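Phospholyase (Arthrobacter aurescens, PDB 5G4I) is a pyridoxal-phosphate-dependent phospholyase of the class III transaminase family, probably eliminating phosphate from phosphoethanolamine-type substrates. Local coordinates at residues 116-121 with 311-316; 397-402 with 425-430; 174-179 with 225-230; 213-218 with 246-251. All blocks are in the same frame, centred on the assembly; numbering follows the deposited sequence.

Contact 1. Residues 116-121 with 311-316; sequences LTNSGS and TFAGNP. With PLP (pyridoxal-5'-phosphate), chain C; PLP (pyridoxal-5'-phosphate), chain H.
The methyl group of A313 presses against the peptide that follows L116, with A313 CB 3.2 Å from L116 O. The root of the L116 side chain lies beside the same methyl, L116 CB to A313 CB 4.1 Å, while its branch reaches further along the turn to place CD1 3.8 Å from G314 CA. N118 works from the other flank: with CG anti to its carbonyl carbon (chi1 -48°) the flat amide is carried against F312 CB, at about a right angle to that side chain and with amide and ring planes 75° apart. Without the amide, as with an alanine at this point, the flank of F312 CB would probably be left with a gap. A water joins the two backbones, donating a hydrogen bond to T117 O (3.0 Å) and accepting one from G314 N (2.9 Å). Residues 312-315 form a type II turn, whose third position, G314, has the positive phi that favours glycine. N315 ND2 tightens it by donating to F312 O at 2.8 Å, in the carbonyl plane. At the far ends, S121 OG donates to O3P of one cofactor (2.6 Å), and T311 OG1 to O1P of the other (2.7 Å), which the second subunit also holds through its own S121 and G120. Such phosphate sites shared across the dimer interface are typical of class III, fold type I aminotransferases.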
# COMPACT_ATOMS: atom_id res chain seq x y z
N LEU A 116 3.65 -0.66 10.76
CA LEU A 116 4.28 -0.34 9.48
C LEU A 116 3.26 -0.64 8.31
O LEU A 116 2.38 -1.52 8.43
CB LEU A 116 5.56 -1.18 9.32
CG LEU A 116 6.73 -0.64 10.12
CD1 LEU A 116 7.84 -1.68 10.36
CD2 LEU A 116 7.37 0.59 9.47
N THR A 117 3.46 0.09 7.18
CA THR A 117 2.65 -0.08 5.98
C THR A 117 3.60 0.05 4.77
O THR A 117 4.83 0.17 4.94
CB THR A 117 1.49 0.96 5.87
OG1 THR A 117 2.07 2.25 5.56
CG2 THR A 117 0.59 0.99 7.11
N ASN A 118 3.02 0.07 3.54
CA ASN A 118 3.85 0.18 2.31
C ASN A 118 3.68 1.55 1.58
O ASN A 118 4.18 1.75 0.48
CB ASN A 118 3.58 -0.99 1.37
CG ASN A 118 3.60 -2.33 2.07
OD1 ASN A 118 2.49 -2.94 2.30
ND2 ASN A 118 4.71 -2.76 2.51
N SER A 119 2.81 2.43 2.12
CA SER A 119 2.50 3.72 1.44
C SER A 119 1.89 4.73 2.45
O SER A 119 1.32 4.32 3.50
CB SER A 119 1.56 3.56 0.26
OG SER A 119 0.23 3.22 0.68
N GLY A 120 1.92 6.00 2.11
CA GLY A 120 1.19 7.03 2.92
C GLY A 120 -0.28 6.78 2.91
O GLY A 120 -0.96 6.98 3.98
N SER A 121 -0.88 6.41 1.75
CA SER A 121 -2.38 6.11 1.74
C SER A 121 -2.67 4.97 2.69
O SER A 121 -3.71 4.99 3.40
CB SER A 121 -2.94 5.84 0.27
OG SER A 121 -2.87 7.01 -0.51
N THR A 311 1.03 -7.94 4.66
CA THR A 311 2.03 -8.97 4.34
C THR A 311 3.41 -8.40 4.09
O THR A 311 4.43 -8.99 4.52
CB THR A 311 1.59 -9.79 3.10
OG1 THR A 311 0.29 -10.39 3.33
CG2 THR A 311 2.59 -10.93 2.78
N PHE A 312 3.52 -7.33 3.32
CA PHE A 312 4.83 -6.75 2.97
C PHE A 312 5.37 -5.79 4.07
O PHE A 312 6.57 -5.55 4.12
CB PHE A 312 4.76 -5.97 1.63
CG PHE A 312 4.39 -6.82 0.41
CD1 PHE A 312 5.05 -8.00 0.13
CD2 PHE A 312 3.49 -6.30 -0.51
CE1 PHE A 312 4.75 -8.70 -1.05
CE2 PHE A 312 3.19 -6.99 -1.68
CZ PHE A 312 3.83 -8.21 -1.95
N ALA A 313 4.49 -5.34 4.98
CA ALA A 313 4.96 -4.35 5.95
C ALA A 313 6.02 -4.90 6.88
O ALA A 313 5.86 -6.06 7.40
CB ALA A 313 3.81 -3.83 6.77
N GLY A 314 7.10 -4.14 7.13
CA GLY A 314 8.10 -4.66 8.09
C GLY A 314 8.93 -5.81 7.65
O GLY A 314 9.55 -6.51 8.48
N ASN A 315 8.90 -6.12 6.36
CA ASN A 315 9.84 -7.11 5.87
C ASN A 315 11.29 -6.61 6.09
O ASN A 315 11.53 -5.40 6.26
CB ASN A 315 9.54 -7.45 4.38
CG ASN A 315 9.96 -6.34 3.39
OD1 ASN A 315 11.14 -6.09 3.16
ND2 ASN A 315 8.99 -5.66 2.80
N PRO A 316 12.33 -7.51 6.11
CA PRO A 316 13.64 -7.11 6.45
C PRO A 316 14.31 -6.09 5.46
O PRO A 316 15.15 -5.31 5.86
CB PRO A 316 14.45 -8.45 6.41
CG PRO A 316 13.42 -9.52 6.62
CD PRO A 316 12.19 -8.98 5.99
N1 PLP C . -0.78 12.64 2.52
C2 PLP C . 0.05 13.62 2.09
C2A PLP C . 0.17 14.90 2.87
C3 PLP C . 0.85 13.43 0.85
O3 PLP C . 1.69 14.40 0.40
C4 PLP C . 0.69 12.15 0.13
C4A PLP C . 1.45 11.87 -1.12
C5 PLP C . -0.25 11.16 0.70
C6 PLP C . -0.93 11.47 1.88
C5A PLP C . -0.46 9.83 0.02
O4P PLP C . 0.80 9.20 -0.20
P PLP C . 0.90 7.90 -1.15
O1P PLP C . 0.85 8.47 -2.55
O2P PLP C . 2.23 7.29 -0.78
O3P PLP C . -0.30 7.07 -0.77
N1 PLP H . -6.12 -11.43 -1.08
C2 PLP H . -5.70 -12.63 -0.86
C2A PLP H . -6.46 -13.82 -1.45
C3 PLP H . -4.50 -12.83 0.01
O3 PLP H . -3.98 -14.09 0.20
C4 PLP H . -3.77 -11.68 0.58
C4A PLP H . -2.47 -11.82 1.31
C5 PLP H . -4.39 -10.40 0.29
C6 PLP H . -5.55 -10.34 -0.55
C5A PLP H . -3.79 -9.13 0.96
O4P PLP H . -2.49 -8.84 0.49
P PLP H . -1.68 -7.77 1.45
O1P PLP H . -1.38 -8.32 2.85
O2P PLP H . -0.49 -7.55 0.48
O3P PLP H . -2.33 -6.45 1.43
O HOH W 1 7.08 -1.58 5.78

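Contact 2. Residues 397-402 with 425-430; sequences RGVLIS and DILLGQ
R397 and Q430 slant across one another, guanidinium and amide planes 45° apart, and meet through a single hydrogen bond from R397 NH1 to Q430 OE1 (3.1 Å). The bond is nearly straight at the hydrogen. The acceptor lies in the guanidinium plane, at its edge, whereas the donor stands above the amide carbonyl plane, 39° out of it. The glutamine chain is bent at its second torsion (chi2 -53°), which folds OE1 back alongside the aliphatic part of the arginine, 3.4 Å from R397 CD. One face of the guanidinium is turned to the backbone oxygen of Q430, and its NE makes a salt bridge with D393, so the group is gripped by helix 421-436 and, through D393, by helix 384-396. Helix 384-396 closes at G398 in a Schellman motif, and the chain then enters strand 399-404 of the mixed sheet on which helix 421-436 packs, in the small domain of this fold type I enzyme, whose sheet also takes strands from the start of the chain. The inner half of the contact is wholly apolar. V399 and L427 cross at about a right angle, V399 CG1 meeting L427 CD1 at 3.9 Å. The same L427 methyl is approached from further along the strand by I401 CG2, at 4.3 Å. V399 divides its branches between two partners, for its other methyl, CG2, lies 4.3 Å from Q430 CG. M394 packs on V399, I401 and Q430, while M413 and L58 adjoin L427.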
# COMPACT_ATOMS: atom_id res chain seq x y z
N ARG A 397 16.10 26.71 -17.84
CA ARG A 397 17.31 27.13 -17.12
C ARG A 397 18.02 26.02 -16.33
O ARG A 397 19.07 26.21 -15.75
CB ARG A 397 16.98 28.32 -16.18
CG ARG A 397 16.56 29.66 -16.88
CD ARG A 397 16.02 30.67 -15.91
NE ARG A 397 15.76 31.98 -16.54
CZ ARG A 397 16.71 32.88 -16.82
NH1 ARG A 397 17.97 32.71 -16.45
NH2 ARG A 397 16.35 34.01 -17.44
N GLY A 398 17.44 24.82 -16.34
CA GLY A 398 18.05 23.69 -15.67
C GLY A 398 17.60 23.50 -14.21
O GLY A 398 18.40 22.92 -13.45
N VAL A 399 16.41 23.93 -13.87
CA VAL A 399 15.93 23.81 -12.42
C VAL A 399 14.51 23.25 -12.43
O VAL A 399 13.62 23.82 -13.05
CB VAL A 399 16.03 25.15 -11.63
CG1 VAL A 399 15.71 24.90 -10.13
CG2 VAL A 399 17.43 25.78 -11.78
N LEU A 400 14.27 22.19 -11.63
CA LEU A 400 12.93 21.59 -11.50
C LEU A 400 12.20 22.13 -10.27
O LEU A 400 12.68 21.92 -9.15
CB LEU A 400 13.04 20.02 -11.41
CG LEU A 400 13.81 19.35 -12.53
CD1 LEU A 400 13.89 17.83 -12.25
CD2 LEU A 400 13.21 19.68 -13.88
N ILE A 401 11.09 22.83 -10.44
CA ILE A 401 10.19 23.31 -9.43
C ILE A 401 8.71 23.04 -9.84
O ILE A 401 8.45 22.58 -10.96
CB ILE A 401 10.45 24.79 -9.09
CG1 ILE A 401 10.18 25.71 -10.30
CG2 ILE A 401 11.83 25.02 -8.45
CD1 ILE A 401 10.04 27.16 -9.93
N SER A 402 7.81 23.29 -8.96
CA SER A 402 6.38 23.10 -9.23
C SER A 402 5.53 24.21 -8.56
O SER A 402 5.99 25.29 -8.16
CB SER A 402 5.91 21.71 -8.81
OG SER A 402 4.68 21.38 -9.53
N ASP A 425 21.98 28.90 -3.94
CA ASP A 425 22.33 30.11 -4.71
C ASP A 425 22.09 29.93 -6.20
O ASP A 425 21.64 30.88 -6.85
CB ASP A 425 23.82 30.45 -4.46
CG ASP A 425 24.07 31.01 -3.01
OD1 ASP A 425 23.15 31.52 -2.34
OD2 ASP A 425 25.30 30.98 -2.62
N ILE A 426 22.33 28.73 -6.72
CA ILE A 426 21.96 28.49 -8.16
C ILE A 426 20.46 28.70 -8.41
O ILE A 426 20.02 29.46 -9.24
CB ILE A 426 22.49 27.14 -8.63
CG1 ILE A 426 23.99 27.05 -8.66
CG2 ILE A 426 21.84 26.75 -9.97
CD1 ILE A 426 24.58 25.63 -8.67
N LEU A 427 19.65 28.00 -7.57
CA LEU A 427 18.19 28.04 -7.71
C LEU A 427 17.68 29.49 -7.61
O LEU A 427 16.87 29.95 -8.42
CB LEU A 427 17.50 27.09 -6.66
CG LEU A 427 15.96 27.05 -6.73
CD1 LEU A 427 15.48 25.63 -6.34
CD2 LEU A 427 15.28 28.11 -5.93
N LEU A 428 18.06 30.20 -6.52
CA LEU A 428 17.55 31.56 -6.21
C LEU A 428 17.99 32.61 -7.27
O LEU A 428 17.22 33.49 -7.69
CB LEU A 428 17.96 31.99 -4.77
CG LEU A 428 17.25 31.17 -3.63
CD1 LEU A 428 18.07 31.40 -2.36
CD2 LEU A 428 15.83 31.57 -3.48
N GLY A 429 19.21 32.43 -7.76
CA GLY A 429 19.71 33.36 -8.85
C GLY A 429 18.92 33.15 -10.16
O GLY A 429 18.47 34.11 -10.81
N GLN A 430 18.66 31.88 -10.52
CA GLN A 430 17.80 31.63 -11.71
C GLN A 430 16.39 32.12 -11.49
O GLN A 430 15.79 32.69 -12.44
CB GLN A 430 17.87 30.13 -12.07
CG GLN A 430 19.18 29.65 -12.52
CD GLN A 430 19.82 30.44 -13.68
OE1 GLN A 430 19.25 30.50 -14.77
NE2 GLN A 430 20.97 31.09 -13.44

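Contact 3. Residues 174-179 with 225-230; sequences LRIPDV and GLLQLP
D178 grips the facing loop through the backbone of Q228: Q228 N donates an almost straight bond to D178 OD1 (3.0 Å), meeting that oxygen from above the carboxylate plane, 56° out of it. Just beyond, V179 N returns a bond to Q228 O at 2.8 Å. The carboxylate can lie over Q228 because CG is anti to the aspartate's own backbone nitrogen (chi1 -175°); OD1 also accepts from S180 OG, and OD2 forms a salt bridge with R363. Shortened to an alanine, the side chain is likely to leave Q228 N without this acceptor and R363 without this carboxylate. Tight apolar packing lies on the inward side, where I176 CB meets L227 CD1 at 3.7 Å, the two side chains crossing at about a right angle, and I176 CG2 meets L229 CD1 at 3.8 Å. Two loops are joined here, one leaving strand 171-174 and the other leading into helix 233-243, beside the PLP-binding large-domain sheet of this fold type I enzyme, which also holds strand 214-217; their touching parts run 74° apart. P177 and P230 cross at about a right angle, P177 CG to P230 CD 3.7 Å, and the buried P177 O has no polar partner. The solvent side is carried by the extended, exposed chain of Q228, whose CD lies 3.5 Å from V179 CG2, while V179 CG1 turns to P230.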
# COMPACT_ATOMS: atom_id res chain seq x y z
N LEU A 174 -12.83 22.77 6.75
CA LEU A 174 -12.50 24.02 7.47
C LEU A 174 -11.68 24.95 6.60
O LEU A 174 -10.73 24.53 5.92
CB LEU A 174 -11.71 23.70 8.78
CG LEU A 174 -12.42 22.82 9.84
CD1 LEU A 174 -11.50 22.34 10.88
CD2 LEU A 174 -13.63 23.53 10.40
N ARG A 175 -11.96 26.25 6.68
CA ARG A 175 -11.05 27.25 6.08
C ARG A 175 -9.97 27.55 7.10
O ARG A 175 -10.23 28.15 8.17
CB ARG A 175 -11.83 28.55 5.71
CG ARG A 175 -10.92 29.62 5.05
CD ARG A 175 -10.33 29.28 3.67
NE ARG A 175 -11.36 28.95 2.69
CZ ARG A 175 -11.65 29.61 1.58
NH1 ARG A 175 -10.96 30.69 1.18
NH2 ARG A 175 -12.67 29.17 0.84
N ILE A 176 -8.75 27.02 6.87
CA ILE A 176 -7.66 27.14 7.87
C ILE A 176 -7.12 28.60 7.80
O ILE A 176 -6.86 29.07 6.68
CB ILE A 176 -6.55 26.11 7.55
CG1 ILE A 176 -7.05 24.64 7.50
CG2 ILE A 176 -5.34 26.24 8.48
CD1 ILE A 176 -7.47 24.06 8.85
N PRO A 177 -6.98 29.30 8.92
CA PRO A 177 -6.60 30.73 8.91
C PRO A 177 -5.11 30.93 8.48
O PRO A 177 -4.23 30.14 8.91
CB PRO A 177 -6.84 31.19 10.32
CG PRO A 177 -6.76 29.96 11.15
CD PRO A 177 -7.36 28.89 10.29
N ASP A 178 -4.87 31.99 7.68
CA ASP A 178 -3.56 32.31 7.19
C ASP A 178 -3.26 33.83 7.54
O ASP A 178 -4.02 34.67 7.08
CB ASP A 178 -3.47 32.09 5.69
CG ASP A 178 -2.06 32.30 5.06
OD1 ASP A 178 -1.10 32.47 5.78
OD2 ASP A 178 -2.05 32.25 3.79
N VAL A 179 -2.21 34.08 8.32
CA VAL A 179 -1.86 35.49 8.74
C VAL A 179 -0.99 36.16 7.70
O VAL A 179 -0.68 37.37 7.88
CB VAL A 179 -1.17 35.54 10.13
CG1 VAL A 179 -2.03 34.88 11.20
CG2 VAL A 179 0.22 34.97 10.13
N GLY A 225 -1.75 25.97 -0.03
CA GLY A 225 -0.93 27.17 -0.39
C GLY A 225 0.14 27.56 0.58
O GLY A 225 0.57 28.76 0.57
N LEU A 226 0.62 26.70 1.46
CA LEU A 226 1.63 26.95 2.47
C LEU A 226 1.29 28.05 3.46
O LEU A 226 1.85 29.17 3.46
CB LEU A 226 3.06 27.21 1.81
CG LEU A 226 3.78 26.00 1.31
CD1 LEU A 226 5.05 26.46 0.50
CD2 LEU A 226 4.22 25.07 2.47
N LEU A 227 0.25 27.78 4.25
CA LEU A 227 -0.32 28.76 5.18
C LEU A 227 0.53 29.01 6.44
O LEU A 227 1.23 28.11 6.90
CB LEU A 227 -1.69 28.23 5.60
CG LEU A 227 -2.65 27.73 4.51
CD1 LEU A 227 -3.98 27.26 5.15
CD2 LEU A 227 -2.93 28.77 3.46
N GLN A 228 0.47 30.24 6.97
CA GLN A 228 1.12 30.58 8.24
C GLN A 228 -0.01 30.80 9.26
O GLN A 228 -0.76 31.80 9.15
CB GLN A 228 2.03 31.86 8.13
CG GLN A 228 2.68 32.19 9.49
CD GLN A 228 3.43 33.57 9.56
OE1 GLN A 228 3.71 34.18 8.53
NE2 GLN A 228 3.71 34.04 10.76
N LEU A 229 -0.14 29.92 10.23
CA LEU A 229 -1.30 29.99 11.12
C LEU A 229 -1.08 30.96 12.29
O LEU A 229 0.06 31.06 12.80
CB LEU A 229 -1.63 28.59 11.68
CG LEU A 229 -2.46 27.68 10.76
CD1 LEU A 229 -1.87 27.41 9.37
CD2 LEU A 229 -2.71 26.36 11.47
N PRO A 230 -2.19 31.57 12.78
CA PRO A 230 -2.06 32.26 14.08
C PRO A 230 -1.76 31.32 15.22
O PRO A 230 -2.25 30.16 15.24
CB PRO A 230 -3.47 32.94 14.27
CG PRO A 230 -4.38 32.21 13.38
CD PRO A 230 -3.59 31.42 12.35

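Contact 4. Residues 213-218 with 246-251; sequences SVFLFD and GLVISD. With PLP (pyridoxal-5'-phosphate), chain C.
L216 and I249 lie against each other on one face of a parallel strand pair, L216 CD1 to I249 CG2 3.6 Å. The leucine has CG opposite its backbone N and a chain bent at chi2, bringing CD1 to I249. I249 splits its branches: while CG2 serves L216, the longer arm swings back so that CD1 reaches V214 CG1 at 3.7 Å. On the reverse face F217 takes the crowded position between its backbone nitrogen and carbonyl carbon (chi1 74°), which turns the ring across toward the neighbouring strand. There V248 CG1 meets the ring edge, 3.8 Å from F217 CE1, and the same methyl lies obliquely to the F215 ring. Strands 214-217 and 247-251, their axes 4.8 Å apart at closest and 14° from parallel, are neighbours connected through helix 233-243 in a beta-alpha-beta crossover unit. Five backbone hydrogen bonds tie them, alternating in direction; I249 N to F215 O, at 2.9 Å, is nearly straight. A water bridges the strand ends, donating to D218 OD1 (2.8 Å) and D251 O (2.7 Å), while D218 OD2 is hydrogen-bonded to S222 OG. D251 points its carboxylate beyond the strand end, its CG turned opposite the backbone N (chi1 177°). Its OD2 lies 2.8 Å from PLP N1 and is hydrogen-bonded to H148 ND1 and N124 ND2, which, with V253 N on OD1, are likely to fix the rotation of the carboxylate. The sheet pairing thus positions an aspartate that, as in fold type I enzymes generally, is likely to favour the protonated, electron-withdrawing pyridinium form of the cofactor.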
# COMPACT_ATOMS: atom_id res chain seq x y z
N SER A 213 -14.79 11.80 15.11
CA SER A 213 -13.75 10.77 15.20
C SER A 213 -12.31 11.43 15.20
O SER A 213 -11.51 11.12 16.07
CB SER A 213 -13.88 9.73 14.06
OG SER A 213 -12.87 8.72 14.21
N VAL A 214 -12.08 12.30 14.24
CA VAL A 214 -10.72 12.85 14.05
C VAL A 214 -10.72 14.28 13.52
O VAL A 214 -11.64 14.70 12.76
CB VAL A 214 -9.86 12.03 13.06
CG1 VAL A 214 -9.69 10.60 13.48
CG2 VAL A 214 -10.32 12.08 11.70
N PHE A 215 -9.61 14.99 13.79
CA PHE A 215 -9.08 16.11 12.96
C PHE A 215 -7.78 15.59 12.33
O PHE A 215 -6.90 15.11 13.08
CB PHE A 215 -8.80 17.36 13.87
CG PHE A 215 -8.02 18.47 13.22
CD1 PHE A 215 -8.50 19.10 12.11
CD2 PHE A 215 -6.82 18.94 13.81
CE1 PHE A 215 -7.82 20.21 11.54
CE2 PHE A 215 -6.15 19.99 13.22
CZ PHE A 215 -6.63 20.64 12.10
N LEU A 216 -7.68 15.69 11.03
CA LEU A 216 -6.55 15.15 10.26
C LEU A 216 -5.96 16.34 9.48
O LEU A 216 -6.69 17.12 8.81
CB LEU A 216 -7.08 14.12 9.22
CG LEU A 216 -6.14 13.61 8.15
CD1 LEU A 216 -4.90 12.94 8.72
CD2 LEU A 216 -6.89 12.66 7.20
N PHE A 217 -4.62 16.56 9.55
CA PHE A 217 -4.00 17.78 8.96
C PHE A 217 -2.55 17.51 8.60
O PHE A 217 -1.83 16.77 9.30
CB PHE A 217 -4.11 19.02 9.90
CG PHE A 217 -3.19 18.99 11.11
CD1 PHE A 217 -3.39 18.10 12.17
CD2 PHE A 217 -2.10 19.86 11.21
CE1 PHE A 217 -2.54 18.12 13.29
CE2 PHE A 217 -1.25 19.89 12.33
CZ PHE A 217 -1.48 19.02 13.36
N ASP A 218 -2.11 18.21 7.51
CA ASP A 218 -0.69 18.41 7.19
C ASP A 218 -0.17 19.63 7.90
O ASP A 218 -0.66 20.76 7.61
CB ASP A 218 -0.54 18.59 5.66
CG ASP A 218 0.77 19.19 5.17
OD1 ASP A 218 1.78 19.18 5.93
OD2 ASP A 218 0.76 19.70 3.99
N GLY A 246 -13.02 12.82 20.27
CA GLY A 246 -12.21 12.51 19.05
C GLY A 246 -10.71 12.55 19.30
O GLY A 246 -10.21 12.89 20.41
N LEU A 247 -9.94 12.25 18.24
CA LEU A 247 -8.46 12.17 18.24
C LEU A 247 -7.89 13.12 17.20
O LEU A 247 -8.55 13.52 16.23
CB LEU A 247 -7.97 10.73 17.91
CG LEU A 247 -8.55 9.60 18.79
CD1 LEU A 247 -8.09 8.22 18.33
CD2 LEU A 247 -8.17 9.80 20.25
N VAL A 248 -6.61 13.40 17.36
CA VAL A 248 -5.85 14.22 16.40
C VAL A 248 -4.84 13.36 15.63
O VAL A 248 -4.05 12.62 16.27
CB VAL A 248 -5.10 15.37 17.11
CG1 VAL A 248 -4.23 16.15 16.08
CG2 VAL A 248 -6.09 16.30 17.83
N ILE A 249 -4.88 13.44 14.28
CA ILE A 249 -3.93 12.76 13.40
C ILE A 249 -3.05 13.87 12.72
O ILE A 249 -3.57 14.68 11.96
CB ILE A 249 -4.54 11.89 12.28
CG1 ILE A 249 -5.53 10.81 12.84
CG2 ILE A 249 -3.41 11.18 11.46
CD1 ILE A 249 -6.41 10.21 11.76
N SER A 250 -1.71 13.81 12.95
CA SER A 250 -0.77 14.62 12.10
C SER A 250 -0.29 13.78 10.93
O SER A 250 0.41 12.74 11.19
CB SER A 250 0.44 15.12 12.90
OG SER A 250 1.26 15.95 12.09
N ASP A 251 -0.59 14.24 9.70
CA ASP A 251 -0.10 13.59 8.46
C ASP A 251 1.26 14.26 8.16
O ASP A 251 1.30 15.43 7.81
CB ASP A 251 -1.12 13.82 7.36
CG ASP A 251 -0.69 13.26 6.01
OD1 ASP A 251 0.51 13.04 5.81
OD2 ASP A 251 -1.57 13.14 5.11
N1 PLP C . -0.78 12.64 2.52
C2 PLP C . 0.05 13.62 2.09
C2A PLP C . 0.17 14.90 2.87
C3 PLP C . 0.85 13.43 0.85
O3 PLP C . 1.69 14.40 0.40
C4 PLP C . 0.69 12.15 0.13
C4A PLP C . 1.45 11.87 -1.12
C5 PLP C . -0.25 11.16 0.70
C6 PLP C . -0.93 11.47 1.88
C5A PLP C . -0.46 9.83 0.02
O4P PLP C . 0.80 9.20 -0.20
P PLP C . 0.90 7.90 -1.15
O1P PLP C . 0.85 8.47 -2.55
O2P PLP C . 2.23 7.29 -0.78
O3P PLP C . -0.30 7.07 -0.77
O HOH W 2 2.81 16.59 5.96

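Contacts 1 and 4 converge on the same cofactor, the first at its phosphate and the second at its ring nitrogen; they reach one central sheet, and their nearest atoms are about 6 Å apart. Contact 1 also extends to the other PLP of the dimer through T311. Contact 3 touches contact 4 where L174 CD1 packs 4.3 Å from F215 CE1, and along the chain the segments of these two alternate, but the I176 side chain stays about 13 Å from a bound PLP. Both are nested in the long loop closed by contact 1. Contact 2 stands apart in the other sheet, its centre 35 Å from that of contact 1 and its nearest atoms about 9 Å from contact 3.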